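Local coordinates for uncharacterized protein MJ0764 (Methanocaldococcus jannaschii, PDB 2B8M) that is of unknown function but belongs to the RmlC-like cupin family and has a double-stranded beta-helix fold, at residues L21-E25 with H26-N30. Residues are numbered along the deposited sequence; the frame is centred on the assembly and turned at random.
Sequences LVNTE and HVQIN. With SO4 (sulfate ion), chain D; SO4 (sulfate ion), chain B.
Gln28 and Asn23 are neighbours across a beta hairpin, side by side and pointing the same way. Gln28 NE2 donates to Asn23 OD1 at 3.0 Å, and the nearly straight bond lies in the Gln28 amide plane. The donor stands above the Asn23 carbonyl plane rather than in it, and the two amide planes are 40° apart. The second N-H of Gln28 NE2 reaches O1 of a sulfate ion, probably from the crystallisation liquor. Replacing Gln28 with an alanine would probably leave Asn23 OD1 and this sulfate without their shared donor.

Val22 and Ile29 occupy the other face, with Val22 CB 3.8 Å from Ile29 CB. Their backbones form a hydrogen-bonded antiparallel pair. Val22 N donates to Ile29 O, and Leu21 N bonds weakly to the same oxygen. Two residues thus face one, a classic beta bulge. Val22 CG1, anti to the backbone N (chi1 178°), meets Val27 CG1 at 4.0 Å.

At the turn, Thr24 N donates to Val27 O at 2.9 Å. Thr24 OG1 accepts from His26 N and, weakly, from Val27 N, although its modelled position is less certain. In the conformer described here, Glu25 CB sits over the centre of one His26 ring face in a CH-pi contact, 4.1 Å from the centroid. At the ring edge, His26 ND1 donates to O2 of a second sulfate at 2.6 Å.

The His26 ring also stacks on Tyr48 of the second subunit, whose His50 packs on Val22, Val27 and Ile29. The hairpin joins strands 17-23 and 28-35 at the edge of the five-stranded antiparallel sheet of the cupin fold. Strand 28-35 pairs on with strand 93-100 through Gln28 and Lys100.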
loop_
_atom_site.group_PDB
_atom_site.type_symbol
_atom_site.label_atom_id
_atom_site.label_comp_id
_atom_site.label_asym_id
_atom_site.label_seq_id
_atom_site.Cartn_x
_atom_site.Cartn_y
_atom_site.Cartn_z
ATOM N N LEU A 21 6.898 5.944 6.963
ATOM C CA LEU A 21 7.714 6.348 5.830
ATOM C C LEU A 21 7.197 7.536 5.081
ATOM O O LEU A 21 7.936 8.513 4.914
ATOM C CB LEU A 21 7.895 5.178 4.882
ATOM C CG LEU A 21 8.887 4.110 5.416
ATOM C CD1 LEU A 21 8.707 2.882 4.545
ATOM C CD2 LEU A 21 10.316 4.575 5.461
ATOM N N VAL A 22 5.960 7.458 4.608
ATOM C CA VAL A 22 5.341 8.483 3.777
ATOM C C VAL A 22 4.355 9.260 4.644
ATOM O O VAL A 22 3.503 8.651 5.321
ATOM C CB VAL A 22 4.597 7.876 2.579
ATOM C CG1 VAL A 22 3.901 8.966 1.740
ATOM C CG2 VAL A 22 5.541 7.073 1.704
ATOM N N ASN A 23 4.471 10.578 4.607
ATOM C CA ASN A 23 3.633 11.479 5.436
ATOM C C ASN A 23 3.453 12.784 4.700
ATOM O O ASN A 23 4.203 13.726 4.924
ATOM C CB ASN A 23 4.319 11.738 6.761
ATOM C CG ASN A 23 3.447 12.526 7.726
ATOM O OD1 ASN A 23 2.223 12.352 7.744
ATOM N ND2 ASN A 23 4.082 13.355 8.573
ATOM N N THR A 24 2.515 12.825 3.772
ATOM C CA THR A 24 2.324 13.972 2.907
ATOM C C THR A 24 1.016 14.676 3.230
ATOM O O THR A 24 0.243 14.208 4.069
ATOM C CB THR A 24 2.305 13.574 1.405
ATOM O OG1 THR A 24 1.046 13.028 1.035
ATOM C CG2 THR A 24 3.396 12.603 1.074
ATOM N N GLU A 25 0.728 15.772 2.528
ATOM C CA GLU A 25 -0.560 16.449 2.674
ATOM C C GLU A 25 -1.738 15.506 2.374
ATOM O O GLU A 25 -2.831 15.660 2.929
ATOM C CB GLU A 25 -0.628 17.675 1.748
ATOM C CG GLU A 25 -1.883 18.537 1.932
ATOM C CD GLU A 25 -1.914 19.749 1.035
ATOM O OE1 GLU A 25 -1.059 19.844 0.119
ATOM O OE2 GLU A 25 -2.798 20.618 1.248
ATOM N N HIS A 26 -1.503 14.506 1.535
ATOM C CA HIS A 26 -2.574 13.718 0.979
ATOM C C HIS A 26 -2.672 12.325 1.521
ATOM O O HIS A 26 -3.690 11.667 1.355
ATOM C CB HIS A 26 -2.358 13.611 -0.534
ATOM C CG HIS A 26 -2.175 14.924 -1.202
ATOM N ND1 HIS A 26 -3.150 15.895 -1.195
ATOM C CD2 HIS A 26 -1.115 15.456 -1.855
ATOM C CE1 HIS A 26 -2.707 16.960 -1.841
ATOM N NE2 HIS A 26 -1.468 16.728 -2.230
ATOM N N VAL A 27 -1.590 11.809 2.102
ATOM C CA VAL A 27 -1.575 10.381 2.440
ATOM C C VAL A 27 -0.470 10.069 3.449
ATOM O O VAL A 27 0.544 10.745 3.509
ATOM C CB VAL A 27 -1.381 9.453 1.189
ATOM C CG1 VAL A 27 0.088 9.401 0.757
ATOM C CG2 VAL A 27 -1.859 8.019 1.406
ATOM N N GLN A 28 -0.682 9.003 4.213
ATOM C CA GLN A 28 0.347 8.394 5.032
ATOM C C GLN A 28 0.472 6.916 4.669
ATOM O O GLN A 28 -0.522 6.210 4.455
ATOM C CB GLN A 28 0.081 8.543 6.521
ATOM C CG GLN A 28 0.001 9.919 7.013
ATOM C CD GLN A 28 -0.448 9.976 8.464
ATOM O OE1 GLN A 28 -1.426 9.320 8.865
ATOM N NE2 GLN A 28 0.257 10.754 9.264
ATOM N N ILE A 29 1.715 6.459 4.547
ATOM C CA ILE A 29 1.983 5.056 4.287
ATOM C C ILE A 29 3.069 4.579 5.241
ATOM O O ILE A 29 4.190 5.082 5.244
ATOM C CB ILE A 29 2.380 4.782 2.802
ATOM C CG1 ILE A 29 1.361 5.384 1.820
ATOM C CG2 ILE A 29 2.539 3.267 2.573
ATOM C CD1 ILE A 29 1.713 5.236 0.379
ATOM N N ASN A 30 2.730 3.587 6.052
ATOM C CA ASN A 30 3.659 2.973 6.994
ATOM C C ASN A 30 3.879 1.512 6.640
ATOM O O ASN A 30 3.027 0.880 6.010
ATOM C CB ASN A 30 3.129 3.140 8.430
ATOM C CG ASN A 30 2.820 4.556 8.754
ATOM O OD1 ASN A 30 3.498 5.476 8.270
ATOM N ND2 ASN A 30 1.804 4.776 9.574
HETATM S S SO4 D . -6.469 16.225 0.138
HETATM O O1 SO4 D . -7.767 16.123 -0.541
HETATM O O2 SO4 D . -5.533 15.240 -0.380
HETATM O O3 SO4 D . -5.855 17.547 -0.067
HETATM O O4 SO4 D . -6.685 16.002 1.574
HETATM S S SO4 B . -0.205 9.496 12.937
HETATM O O1 SO4 B . -0.771 10.522 12.057
HETATM O O2 SO4 B . 1.040 8.984 12.356
HETATM O O3 SO4 B . 0.078 10.056 14.258
HETATM O O4 SO4 B . -1.153 8.401 13.089
#